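Local structure of anaphase-promoting complex subunit cut9 (Schizosaccharomyces pombe, 2XPI) at residues L51-M56 / A120-Q125; D253-L258 / L274-L279; L445-Q450 / N461-S466; H572-L577 / D588-A593. The protein serves as a component of the anaphase-promoting complex/cyclosome, the E3 ubiquitin ligase that controls progression through mitosis and G1, and homodimerises through its tetratricopeptide repeats. All blocks are in the same frame, centred on the assembly; numbering follows the deposited sequence.

Contact 1: L51-M56 / A120-Q125; sequences LTISPM and AFWLAQ
The indole of W122 has the loop residues I53 and P55 by its pyrrole end, while S54 CA lies near CZ2 of the benzo ring. P55 CD sits 4.0 Å from the mean plane of the W122 rings, on one side and displaced toward the rim. On the opposite face F121 CE2 lies 3.5 Å from that plane, over its centre, so the two aromatic neighbours of helix 117-129 pack against each other. The carbonyl carbon of I53 lies at the W122 edge, in plane. The F121 ring has I53 CD1 over one face, 4.0 Å from its CD2, and W122 CD1 at its edge. With its CG1 anti to the carbonyl carbon (chi1 -49°), I53 sends CD1 to F121, while its other branch, CG2, lies against the indole edge. One hydrogen bond joins the segments, W122 NE1 to I53 O at 2.9 Å and 147°; NE1 is modelled too near I53 CG2, so its exact geometry is doubtful. H92 of helix 83-96 meets W122 edge-to-face, and M96 of the second subunit also packs on the indole. Within the loop, M56 N donates to S54 OG (3.3 Å), an ST turn. If the W122 bond is real, the I53 carbonyl probably satisfies the indole N-H in a buried, mostly apolar contact between the N-terminal loop and TPR 2, close to the second subunit.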
loop_
_atom_site.group_PDB
_atom_site.type_symbol
_atom_site.label_atom_id
_atom_site.label_comp_id
_atom_site.label_asym_id
_atom_site.label_seq_id
_atom_site.Cartn_x
_atom_site.Cartn_y
_atom_site.Cartn_z
ATOM N N LEU A 51 -5.923 -23.770 -3.087
ATOM C CA LEU A 51 -5.082 -24.934 -2.888
ATOM C C LEU A 51 -5.124 -25.860 -4.095
ATOM O O LEU A 51 -4.099 -26.411 -4.484
ATOM C CB LEU A 51 -5.485 -25.680 -1.614
ATOM C CG LEU A 51 -5.309 -24.861 -0.330
ATOM C CD1 LEU A 51 -5.532 -25.729 0.906
ATOM C CD2 LEU A 51 -3.919 -24.222 -0.313
ATOM N N THR A 52 -6.301 -26.018 -4.695
ATOM C CA THR A 52 -6.472 -26.857 -5.887
ATOM C C THR A 52 -5.678 -26.373 -7.125
ATOM O O THR A 52 -5.273 -27.176 -7.956
ATOM C CB THR A 52 -7.966 -27.009 -6.248
ATOM O OG1 THR A 52 -8.562 -27.999 -5.408
ATOM C CG2 THR A 52 -8.136 -27.456 -7.686
ATOM N N ILE A 53 -5.460 -25.064 -7.223
ATOM C CA ILE A 53 -4.711 -24.439 -8.309
ATOM C C ILE A 53 -3.242 -24.220 -7.963
ATOM O O ILE A 53 -2.510 -23.628 -8.737
ATOM C CB ILE A 53 -5.188 -22.994 -8.574
ATOM C CG1 ILE A 53 -6.688 -22.877 -8.711
ATOM C CG2 ILE A 53 -4.572 -22.440 -9.848
ATOM C CD1 ILE A 53 -7.067 -21.427 -8.914
ATOM N N SER A 54 -2.804 -24.605 -6.779
ATOM C CA SER A 54 -1.411 -24.373 -6.465
ATOM C C SER A 54 -0.529 -25.252 -7.385
ATOM O O SER A 54 -0.832 -26.424 -7.600
ATOM C CB SER A 54 -1.152 -24.674 -4.998
ATOM O OG SER A 54 0.218 -24.489 -4.695
ATOM N N PRO A 55 0.535 -24.674 -7.964
ATOM C CA PRO A 55 1.522 -25.476 -8.699
ATOM C C PRO A 55 2.018 -26.637 -7.847
ATOM O O PRO A 55 2.322 -27.691 -8.385
ATOM C CB PRO A 55 2.680 -24.506 -8.928
ATOM C CG PRO A 55 2.077 -23.133 -8.792
ATOM C CD PRO A 55 0.819 -23.232 -8.006
ATOM N N MET A 56 2.077 -26.454 -6.533
ATOM C CA MET A 56 2.584 -27.497 -5.642
ATOM C C MET A 56 1.758 -28.778 -5.648
ATOM O O MET A 56 2.079 -29.698 -4.905
ATOM C CB MET A 56 2.704 -26.983 -4.203
ATOM C CG MET A 56 3.761 -25.902 -4.013
ATOM S SD MET A 56 5.404 -26.528 -4.416
ATOM C CE MET A 56 5.648 -27.617 -3.012
ATOM N N ALA A 120 -3.709 -17.276 -15.641
ATOM C CA ALA A 120 -4.269 -15.931 -15.585
ATOM C C ALA A 120 -4.559 -15.543 -14.141
ATOM O O ALA A 120 -4.301 -14.412 -13.727
ATOM C CB ALA A 120 -5.541 -15.861 -16.395
ATOM N N PHE A 121 -5.116 -16.471 -13.373
ATOM C CA PHE A 121 -5.379 -16.204 -11.972
ATOM C C PHE A 121 -4.109 -15.800 -11.224
ATOM O O PHE A 121 -4.056 -14.766 -10.556
ATOM C CB PHE A 121 -5.967 -17.433 -11.284
ATOM C CG PHE A 121 -6.004 -17.314 -9.794
ATOM C CD1 PHE A 121 -6.981 -16.541 -9.169
ATOM C CD2 PHE A 121 -5.051 -17.943 -9.010
ATOM C CE1 PHE A 121 -7.017 -16.411 -7.775
ATOM C CE2 PHE A 121 -5.072 -17.817 -7.607
ATOM C CZ PHE A 121 -6.058 -17.044 -6.994
ATOM N N TRP A 122 -3.089 -16.639 -11.331
ATOM C CA TRP A 122 -1.872 -16.440 -10.561
ATOM C C TRP A 122 -1.129 -15.186 -10.992
ATOM O O TRP A 122 -0.495 -14.518 -10.160
ATOM C CB TRP A 122 -0.989 -17.686 -10.630
ATOM C CG TRP A 122 -1.514 -18.793 -9.761
ATOM C CD1 TRP A 122 -2.014 -20.008 -10.168
ATOM C CD2 TRP A 122 -1.635 -18.766 -8.336
ATOM N NE1 TRP A 122 -2.406 -20.741 -9.077
ATOM C CE2 TRP A 122 -2.184 -20.001 -7.940
ATOM C CE3 TRP A 122 -1.326 -17.815 -7.353
ATOM C CZ2 TRP A 122 -2.427 -20.317 -6.594
ATOM C CZ3 TRP A 122 -1.574 -18.134 -6.007
ATOM C CH2 TRP A 122 -2.119 -19.372 -5.649
ATOM N N LEU A 123 -1.233 -14.856 -12.279
ATOM C CA LEU A 123 -0.634 -13.630 -12.799
ATOM C C LEU A 123 -1.390 -12.443 -12.214
ATOM O O LEU A 123 -0.791 -11.471 -11.740
ATOM C CB LEU A 123 -0.722 -13.594 -14.317
ATOM C CG LEU A 123 0.341 -12.802 -15.083
ATOM C CD1 LEU A 123 -0.248 -12.097 -16.305
ATOM C CD2 LEU A 123 1.106 -11.823 -14.207
ATOM N N ALA A 124 -2.717 -12.533 -12.261
ATOM C CA ALA A 124 -3.590 -11.539 -11.646
ATOM C C ALA A 124 -3.238 -11.311 -10.170
ATOM O O ALA A 124 -3.242 -10.169 -9.702
ATOM C CB ALA A 124 -5.042 -11.959 -11.795
ATOM N N GLN A 125 -2.927 -12.392 -9.453
ATOM C CA GLN A 125 -2.539 -12.327 -8.043
ATOM C C GLN A 125 -1.366 -11.401 -7.826
ATOM O O GLN A 125 -1.356 -10.584 -6.892
ATOM C CB GLN A 125 -2.123 -13.700 -7.549
ATOM C CG GLN A 125 -3.209 -14.468 -6.857
ATOM C CD GLN A 125 -3.468 -13.923 -5.487
ATOM O OE1 GLN A 125 -3.075 -14.516 -4.484
ATOM N NE2 GLN A 125 -4.108 -12.769 -5.430
#

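Contact 2: D253-L258 / L274-L279; sequences DLVLKL and LYMLKL
Y275 of helix 268-276 meets V255 near the end of helix 248-257 and L258 just after it. Its CB lies 4.4 Å from V255 CB, at the point where the two backbones come nearest, with CA atoms 7.0 Å apart. The ring, carried with CG anti to the carbonyl carbon (chi1 -78°), presents its edge to L258: L258 CD2 lies near the ring plane, 4.1 Å from Y275 CD1, and the two side chains cross at about a right angle. F237 stacks on the same ring, and the phenol OH is hydrogen-bonded to the carbonyl oxygen of A231. M276 comes next; its CG is 3.8 Å from V255 CG2, and with chi2 extended (172°) its SD comes 4.4 Å from L256 CD1 at the more exposed margin. These side chains join TPR 5, whose last helix is 248-257, to TPR 6, which opens with helix 268-276, and the packing is between successive repeats of the superhelix. Y275 also packs on W90 of the second subunit, consistent with the role of repeats 1-7 in homodimerization. Beyond M276 the chain makes a type I beta turn to L279, with L279 N bonded to M276 O at 3.1 Å. The turn brings L279 back toward helix 248-257, where its CD2 meets V255 CG1 tip to tip at 3.6 Å. The same L279 methyl lies farther from V255 CG2, the branch that touches M276. W252, a turn earlier on helix 248-257, packs on both M276 and L279.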
loop_
_atom_site.group_PDB
_atom_site.type_symbol
_atom_site.label_atom_id
_atom_site.label_comp_id
_atom_site.label_asym_id
_atom_site.label_seq_id
_atom_site.Cartn_x
_atom_site.Cartn_y
_atom_site.Cartn_z
ATOM N N ASP A 253 -26.469 -18.558 18.269
ATOM C CA ASP A 253 -27.203 -19.464 17.396
ATOM C C ASP A 253 -26.444 -19.692 16.088
ATOM O O ASP A 253 -26.558 -20.748 15.465
ATOM C CB ASP A 253 -28.617 -18.944 17.121
ATOM C CG ASP A 253 -29.259 -19.593 15.893
ATOM O OD1 ASP A 253 -28.943 -19.154 14.757
ATOM O OD2 ASP A 253 -30.082 -20.529 16.060
ATOM N N LEU A 254 -25.674 -18.698 15.664
ATOM C CA LEU A 254 -24.925 -18.846 14.445
ATOM C C LEU A 254 -23.849 -19.900 14.667
ATOM O O LEU A 254 -23.834 -20.899 13.957
ATOM C CB LEU A 254 -24.323 -17.525 13.982
ATOM C CG LEU A 254 -23.439 -17.583 12.728
ATOM C CD1 LEU A 254 -24.171 -18.096 11.496
ATOM C CD2 LEU A 254 -22.873 -16.227 12.440
ATOM N N VAL A 255 -22.966 -19.711 15.649
ATOM C CA VAL A 255 -21.846 -20.642 15.781
ATOM C C VAL A 255 -22.287 -22.033 16.200
ATOM O O VAL A 255 -21.633 -23.028 15.863
ATOM C CB VAL A 255 -20.683 -20.141 16.684
ATOM C CG1 VAL A 255 -20.732 -18.649 16.863
ATOM C CG2 VAL A 255 -20.637 -20.887 17.999
ATOM N N LEU A 256 -23.403 -22.108 16.911
ATOM C CA LEU A 256 -23.925 -23.398 17.338
ATOM C C LEU A 256 -24.470 -24.204 16.166
ATOM O O LEU A 256 -24.440 -25.429 16.198
ATOM C CB LEU A 256 -24.979 -23.234 18.432
ATOM C CG LEU A 256 -24.521 -23.617 19.850
ATOM C CD1 LEU A 256 -22.999 -23.563 19.990
ATOM C CD2 LEU A 256 -25.190 -22.749 20.912
ATOM N N LYS A 257 -24.935 -23.523 15.123
ATOM C CA LYS A 257 -25.587 -24.208 14.009
ATOM C C LYS A 257 -24.658 -24.400 12.800
ATOM O O LYS A 257 -25.002 -25.081 11.835
ATOM C CB LYS A 257 -26.877 -23.480 13.614
ATOM N N LEU A 258 -23.472 -23.809 12.869
ATOM C CA LEU A 258 -22.449 -23.973 11.836
ATOM C C LEU A 258 -22.055 -25.464 11.597
ATOM O O LEU A 258 -22.175 -26.308 12.489
ATOM C CB LEU A 258 -21.227 -23.153 12.232
ATOM C CG LEU A 258 -20.801 -21.933 11.412
ATOM C CD1 LEU A 258 -21.958 -21.019 11.057
ATOM C CD2 LEU A 258 -19.677 -21.163 12.140
ATOM N N LEU A 274 -12.989 -22.171 19.691
ATOM C CA LEU A 274 -12.313 -20.935 19.304
ATOM C C LEU A 274 -13.320 -19.838 19.018
ATOM O O LEU A 274 -13.145 -18.707 19.456
ATOM C CB LEU A 274 -11.448 -21.154 18.060
ATOM C CG LEU A 274 -9.925 -21.260 18.171
ATOM C CD1 LEU A 274 -9.481 -21.879 19.469
ATOM C CD2 LEU A 274 -9.388 -22.043 16.989
ATOM N N TYR A 275 -14.372 -20.166 18.273
ATOM C CA TYR A 275 -15.384 -19.171 17.912
ATOM C C TYR A 275 -16.151 -18.667 19.136
ATOM O O TYR A 275 -16.341 -17.472 19.317
ATOM C CB TYR A 275 -16.332 -19.732 16.843
ATOM C CG TYR A 275 -15.718 -19.711 15.461
ATOM C CD1 TYR A 275 -16.432 -20.119 14.343
ATOM C CD2 TYR A 275 -14.416 -19.268 15.281
ATOM C CE1 TYR A 275 -15.868 -20.073 13.088
ATOM C CE2 TYR A 275 -13.845 -19.234 14.045
ATOM C CZ TYR A 275 -14.571 -19.636 12.946
ATOM O OH TYR A 275 -13.966 -19.584 11.711
ATOM N N MET A 276 -16.571 -19.587 19.989
ATOM C CA MET A 276 -17.264 -19.223 21.209
ATOM C C MET A 276 -16.459 -18.234 22.064
ATOM O O MET A 276 -17.034 -17.413 22.769
ATOM C CB MET A 276 -17.674 -20.480 21.987
ATOM C CG MET A 276 -18.804 -21.262 21.289
ATOM S SD MET A 276 -19.198 -22.869 22.027
ATOM C CE MET A 276 -18.135 -22.717 23.432
ATOM N N LEU A 277 -15.134 -18.286 21.986
ATOM C CA LEU A 277 -14.309 -17.342 22.740
ATOM C C LEU A 277 -14.496 -15.905 22.268
ATOM O O LEU A 277 -14.129 -14.974 22.983
ATOM C CB LEU A 277 -12.822 -17.683 22.639
ATOM C CG LEU A 277 -12.259 -18.964 23.239
ATOM C CD1 LEU A 277 -10.755 -18.810 23.323
ATOM C CD2 LEU A 277 -12.846 -19.257 24.619
ATOM N N LYS A 278 -15.027 -15.725 21.059
ATOM C CA LYS A 278 -15.241 -14.386 20.496
ATOM C C LYS A 278 -16.544 -13.745 20.978
ATOM O O LYS A 278 -16.800 -12.568 20.719
ATOM C CB LYS A 278 -15.253 -14.442 18.967
ATOM C CG LYS A 278 -13.914 -14.793 18.348
ATOM C CD LYS A 278 -12.823 -13.990 19.036
ATOM C CE LYS A 278 -11.490 -14.054 18.302
ATOM N NZ LYS A 278 -10.564 -13.021 18.861
ATOM N N LEU A 279 -17.343 -14.529 21.694
ATOM C CA LEU A 279 -18.759 -14.257 21.874
ATOM C C LEU A 279 -19.125 -13.620 23.200
ATOM O O LEU A 279 -18.268 -13.369 24.042
ATOM C CB LEU A 279 -19.531 -15.559 21.739
ATOM C CG LEU A 279 -20.084 -15.922 20.364
ATOM C CD1 LEU A 279 -19.392 -15.174 19.238
ATOM C CD2 LEU A 279 -19.994 -17.424 20.201
#

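Contact 3: L445-Q450 / N461-S466; sequences LFLGMQ and NEYLQS
The two helices of TPR 11, 442-454 and 457-470, form an antiparallel hairpin in which G448 lies against Y463 and L464. Over these segments the axes approach to 7.7 Å and run at 155° to each other. G448 and Y463 have CA atoms 5.1 Å apart; the glycine exposes its backbone to the partner helix, with G448 N 3.8 Å from Y463 CB and G448 CA 4.2 Å from L464 CG. Next to it, L447 rides over one face of the Y463 ring: L447 CB is 3.7 Å from the ring centroid and 10° off its normal, a CH-pi contact, and L447 CG continues across toward the phenol end, 3.8 Å from Y463 CE1. A chi1 of -74° places the tyrosine CG anti to its carbonyl carbon and turns that face to L447. H451 lies with its ring almost parallel to that of Y463. L464 reaches L445 at the other end, CD2 to CD2 at 4.2 Å. From the first helix F446 and M449 point away from this seam and touch the chain of another protein, consistent with the role of TPR 11 in binding hcn1. The L447-G448 pair matches the Leu-Gly of the tetratricopeptide repeat consensus, in which the glycine of the first helix lets the antiparallel second helix come close.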
loop_
_atom_site.group_PDB
_atom_site.type_symbol
_atom_site.label_atom_id
_atom_site.label_comp_id
_atom_site.label_asym_id
_atom_site.label_seq_id
_atom_site.Cartn_x
_atom_site.Cartn_y
_atom_site.Cartn_z
ATOM N N LEU A 445 -27.485 0.331 31.992
ATOM C CA LEU A 445 -27.074 0.898 33.256
ATOM C C LEU A 445 -26.888 2.398 33.089
ATOM O O LEU A 445 -27.484 3.204 33.813
ATOM C CB LEU A 445 -25.756 0.281 33.695
ATOM C CG LEU A 445 -25.658 0.086 35.194
ATOM C CD1 LEU A 445 -24.341 -0.561 35.587
ATOM C CD2 LEU A 445 -25.858 1.421 35.875
ATOM N N PHE A 446 -26.060 2.768 32.118
ATOM C CA PHE A 446 -25.711 4.158 31.929
ATOM C C PHE A 446 -26.921 4.982 31.470
ATOM O O PHE A 446 -27.131 6.109 31.926
ATOM C CB PHE A 446 -24.555 4.281 30.943
ATOM C CG PHE A 446 -23.302 3.550 31.368
ATOM C CD1 PHE A 446 -22.987 3.401 32.697
ATOM C CD2 PHE A 446 -22.422 3.036 30.420
ATOM C CE1 PHE A 446 -21.823 2.730 33.088
ATOM C CE2 PHE A 446 -21.253 2.365 30.802
ATOM C CZ PHE A 446 -20.955 2.210 32.124
ATOM N N LEU A 447 -27.711 4.424 30.560
ATOM C CA LEU A 447 -28.942 5.082 30.147
ATOM C C LEU A 447 -29.843 5.332 31.373
ATOM O O LEU A 447 -30.457 6.378 31.485
ATOM C CB LEU A 447 -29.692 4.245 29.105
ATOM C CG LEU A 447 -29.627 4.518 27.593
ATOM C CD1 LEU A 447 -29.068 5.894 27.286
ATOM C CD2 LEU A 447 -28.839 3.433 26.866
ATOM N N GLY A 448 -29.912 4.369 32.286
ATOM C CA GLY A 448 -30.698 4.522 33.493
ATOM C C GLY A 448 -30.214 5.677 34.364
ATOM O O GLY A 448 -31.010 6.511 34.804
ATOM N N MET A 449 -28.904 5.729 34.602
ATOM C CA MET A 449 -28.287 6.740 35.451
ATOM C C MET A 449 -28.450 8.134 34.896
ATOM O O MET A 449 -28.614 9.109 35.644
ATOM C CB MET A 449 -26.806 6.451 35.616
ATOM C CG MET A 449 -26.528 5.131 36.349
ATOM S SD MET A 449 -24.768 4.759 36.301
ATOM C CE MET A 449 -24.188 6.281 37.058
ATOM N N GLN A 450 -28.404 8.227 33.580
ATOM C CA GLN A 450 -28.520 9.506 32.917
ATOM C C GLN A 450 -29.977 9.969 32.942
ATOM O O GLN A 450 -30.244 11.169 33.066
ATOM C CB GLN A 450 -27.995 9.396 31.485
ATOM C CG GLN A 450 -27.475 10.688 30.936
ATOM C CD GLN A 450 -26.368 11.243 31.785
ATOM O OE1 GLN A 450 -26.295 12.446 32.028
ATOM N NE2 GLN A 450 -25.510 10.368 32.269
ATOM N N ASN A 461 -36.011 3.478 35.458
ATOM C CA ASN A 461 -36.292 2.172 36.010
ATOM C C ASN A 461 -36.453 1.121 34.910
ATOM O O ASN A 461 -36.043 -0.019 35.078
ATOM C CB ASN A 461 -37.545 2.224 36.885
ATOM C CG ASN A 461 -37.816 0.914 37.575
ATOM O OD1 ASN A 461 -36.929 0.347 38.207
ATOM N ND2 ASN A 461 -39.041 0.418 37.453
ATOM N N GLU A 462 -37.059 1.497 33.791
ATOM C CA GLU A 462 -37.139 0.589 32.650
ATOM C C GLU A 462 -35.741 0.093 32.277
ATOM O O GLU A 462 -35.479 -1.105 32.256
ATOM C CB GLU A 462 -37.734 1.303 31.446
ATOM C CG GLU A 462 -39.184 1.657 31.585
ATOM C CD GLU A 462 -40.051 0.613 30.964
ATOM O OE1 GLU A 462 -41.078 0.967 30.362
ATOM O OE2 GLU A 462 -39.684 -0.573 31.057
ATOM N N TYR A 463 -34.845 1.030 31.978
ATOM C CA TYR A 463 -33.485 0.683 31.631
ATOM C C TYR A 463 -32.774 -0.119 32.740
ATOM O O TYR A 463 -32.035 -1.060 32.456
ATOM C CB TYR A 463 -32.696 1.944 31.306
ATOM C CG TYR A 463 -33.008 2.597 29.976
ATOM C CD1 TYR A 463 -32.690 1.973 28.767
ATOM C CD2 TYR A 463 -33.572 3.855 29.925
ATOM C CE1 TYR A 463 -32.944 2.591 27.545
ATOM C CE2 TYR A 463 -33.839 4.478 28.720
ATOM C CZ TYR A 463 -33.516 3.847 27.534
ATOM O OH TYR A 463 -33.789 4.499 26.348
ATOM N N LEU A 464 -32.996 0.230 34.004
ATOM C CA LEU A 464 -32.315 -0.486 35.078
ATOM C C LEU A 464 -32.793 -1.935 35.259
ATOM O O LEU A 464 -31.977 -2.834 35.458
ATOM C CB LEU A 464 -32.365 0.300 36.393
ATOM C CG LEU A 464 -31.517 1.582 36.412
ATOM C CD1 LEU A 464 -31.754 2.352 37.682
ATOM C CD2 LEU A 464 -30.052 1.302 36.250
ATOM N N GLN A 465 -34.099 -2.172 35.188
ATOM C CA GLN A 465 -34.616 -3.551 35.196
ATOM C C GLN A 465 -34.053 -4.326 34.006
ATOM O O GLN A 465 -33.750 -5.514 34.102
ATOM C CB GLN A 465 -36.151 -3.577 35.158
ATOM C CG GLN A 465 -36.808 -3.010 36.403
ATOM C CD GLN A 465 -36.388 -3.748 37.669
ATOM O OE1 GLN A 465 -36.213 -4.977 37.657
ATOM N NE2 GLN A 465 -36.238 -3.006 38.776
ATOM N N SER A 466 -33.907 -3.634 32.882
ATOM C CA SER A 466 -33.275 -4.212 31.711
ATOM C C SER A 466 -31.830 -4.658 31.944
ATOM O O SER A 466 -31.531 -5.803 31.643
ATOM C CB SER A 466 -33.396 -3.284 30.504
ATOM O OG SER A 466 -34.729 -3.270 30.018
#

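Contact 4: H572-L577 / D588-A593; sequences HLHESL and DLLKRA
Helices 566-579 and 584-592 run antiparallel, their segment axes 10.0 Å apart at closest approach and at 151° to each other, with L573 and L590 the facing pair (CA to CA 6.2 Å). L573 and L590 carry the contact between them. L573 CD2 rests on the backbone of the partner, 3.5 Å from L589 O, and also meets L589 CB at 3.9 Å, whereas L573 CB lies 4.0 Å from L590 CD1; the L573 and L590 side chains slide past each other in opposite directions. L590 holds CG anti to the backbone N (chi1 -174°), which lays its two methyls along helix 566-579: CD1 goes to L573 and CD2 to L577 CD1, at 3.6 Å. At the exposed margin H574 CE1 comes within 4.4 Å of L590 CD2, a loose contact. The side-chain packing is thus mainly leucine on leucine. Outside the two segments, R592 forms a salt bridge with an acidic side chain of another protein's chain. Helix 550-562, the partner of 566-579 in TPR 14, lies beside the seam, with A557 touching L573 and T554 touching L589. Helix 584-592 follows TPR 14 as the last helix of the modelled chain, packed on the end of the repeat stack.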
loop_
_atom_site.group_PDB
_atom_site.type_symbol
_atom_site.label_atom_id
_atom_site.label_comp_id
_atom_site.label_asym_id
_atom_site.label_seq_id
_atom_site.Cartn_x
_atom_site.Cartn_y
_atom_site.Cartn_z
ATOM N N HIS A 572 -19.976 19.778 62.533
ATOM C CA HIS A 572 -20.055 19.193 61.193
ATOM C C HIS A 572 -20.510 20.224 60.168
ATOM O O HIS A 572 -20.110 20.180 59.012
ATOM C CB HIS A 572 -21.002 17.987 61.178
ATOM C CG HIS A 572 -20.357 16.707 61.600
ATOM N ND1 HIS A 572 -19.614 15.924 60.737
ATOM C CD2 HIS A 572 -20.330 16.073 62.797
ATOM C CE1 HIS A 572 -19.169 14.861 61.383
ATOM N NE2 HIS A 572 -19.586 14.929 62.636
ATOM N N LEU A 573 -21.363 21.145 60.602
ATOM C CA LEU A 573 -21.829 22.228 59.740
ATOM C C LEU A 573 -20.673 23.195 59.473
ATOM O O LEU A 573 -20.562 23.757 58.384
ATOM C CB LEU A 573 -23.019 22.955 60.383
ATOM C CG LEU A 573 -24.422 22.690 59.825
ATOM C CD1 LEU A 573 -24.431 21.522 58.868
ATOM C CD2 LEU A 573 -25.466 22.484 60.938
ATOM N N HIS A 574 -19.809 23.374 60.470
ATOM C CA HIS A 574 -18.609 24.177 60.287
ATOM C C HIS A 574 -17.665 23.557 59.247
ATOM O O HIS A 574 -17.012 24.275 58.495
ATOM C CB HIS A 574 -17.883 24.401 61.616
ATOM C CG HIS A 574 -18.545 25.406 62.508
ATOM N ND1 HIS A 574 -18.778 26.709 62.120
ATOM C CD2 HIS A 574 -19.012 25.305 63.776
ATOM C CE1 HIS A 574 -19.369 27.363 63.104
ATOM N NE2 HIS A 574 -19.527 26.533 64.118
ATOM N N GLU A 575 -17.595 22.229 59.199
ATOM C CA GLU A 575 -16.816 21.559 58.157
ATOM C C GLU A 575 -17.390 21.785 56.758
ATOM O O GLU A 575 -16.645 22.074 55.821
ATOM C CB GLU A 575 -16.687 20.055 58.428
ATOM C CG GLU A 575 -15.658 19.696 59.479
ATOM C CD GLU A 575 -14.249 20.132 59.094
ATOM O OE1 GLU A 575 -13.482 20.506 60.009
ATOM O OE2 GLU A 575 -13.910 20.108 57.885
ATOM N N SER A 576 -18.704 21.635 56.615
ATOM C CA SER A 576 -19.362 21.870 55.333
ATOM C C SER A 576 -19.035 23.257 54.818
ATOM O O SER A 576 -18.467 23.411 53.741
ATOM C CB SER A 576 -20.878 21.749 55.465
ATOM O OG SER A 576 -21.278 20.414 55.686
ATOM N N LEU A 577 -19.406 24.262 55.607
ATOM C CA LEU A 577 -19.220 25.663 55.245
ATOM C C LEU A 577 -17.762 26.033 55.013
ATOM O O LEU A 577 -17.460 27.119 54.527
ATOM C CB LEU A 577 -19.817 26.562 56.320
ATOM C CG LEU A 577 -21.327 26.377 56.437
ATOM C CD1 LEU A 577 -21.901 27.144 57.620
ATOM C CD2 LEU A 577 -22.000 26.780 55.129
ATOM N N ASP A 588 -28.425 27.345 56.654
ATOM C CA ASP A 588 -29.727 27.274 57.307
ATOM C C ASP A 588 -29.761 26.248 58.431
ATOM O O ASP A 588 -30.289 26.510 59.508
ATOM C CB ASP A 588 -30.822 26.962 56.287
ATOM C CG ASP A 588 -31.266 28.190 55.515
ATOM O OD1 ASP A 588 -30.758 29.298 55.814
ATOM O OD2 ASP A 588 -32.126 28.047 54.615
ATOM N N LEU A 589 -29.206 25.072 58.171
ATOM C CA LEU A 589 -29.126 24.044 59.192
ATOM C C LEU A 589 -28.289 24.560 60.356
ATOM O O LEU A 589 -28.517 24.186 61.505
ATOM C CB LEU A 589 -28.524 22.763 58.614
ATOM C CG LEU A 589 -29.406 21.528 58.389
ATOM C CD1 LEU A 589 -30.882 21.839 58.518
ATOM C CD2 LEU A 589 -29.099 20.910 57.036
ATOM N N LEU A 590 -27.324 25.428 60.061
ATOM C CA LEU A 590 -26.545 26.067 61.117
ATOM C C LEU A 590 -27.381 27.139 61.804
ATOM O O LEU A 590 -27.307 27.310 63.023
ATOM C CB LEU A 590 -25.267 26.690 60.560
ATOM C CG LEU A 590 -24.301 27.273 61.604
ATOM C CD1 LEU A 590 -23.770 26.191 62.538
ATOM C CD2 LEU A 590 -23.148 28.009 60.936
ATOM N N LYS A 591 -28.171 27.860 61.013
ATOM C CA LYS A 591 -29.072 28.873 61.551
ATOM C C LYS A 591 -29.892 28.297 62.695
ATOM O O LYS A 591 -30.008 28.915 63.755
ATOM C CB LYS A 591 -30.004 29.412 60.461
ATOM N N ARG A 592 -30.438 27.104 62.487
ATOM C CA ARG A 592 -31.353 26.511 63.456
ATOM C C ARG A 592 -30.650 25.785 64.596
ATOM O O ARG A 592 -31.262 25.510 65.629
ATOM C CB ARG A 592 -32.346 25.572 62.768
ATOM N NE ARG A 592 -33.628 27.140 59.632
ATOM C CZ ARG A 592 -34.305 26.149 59.065
ATOM N NH1 ARG A 592 -34.150 24.907 59.508
ATOM N NH2 ARG A 592 -35.136 26.397 58.059
ATOM N N ALA A 593 -29.367 25.486 64.423
ATOM C CA ALA A 593 -28.638 24.718 65.428
ATOM C C ALA A 593 -28.060 25.589 66.536
ATOM O O ALA A 593 -27.178 25.161 67.268
ATOM C CB ALA A 593 -27.547 23.895 64.777
#

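How the contacts relate
The four contacts follow one another along the superhelix without touching; contacts 1 and 4 have centres about 85 Å apart. Contacts 1 and 2 both reach the second subunit and lie in the dimerising half, whereas contacts 3 and 4 each neighbour the chain of another protein. The first three are buried, contact 4 only partly. They join different elements: a loop to a helix in contact 1, successive repeats in contact 2, the two helices of one repeat in contact 3, and the last repeat to the final helix in contact 4. Only contact 1 has a hydrogen bond across it, and its geometry is uncertain; contact 3 adds CH-pi packing, and contacts 2 and 4 rest mainly on apolar side chains.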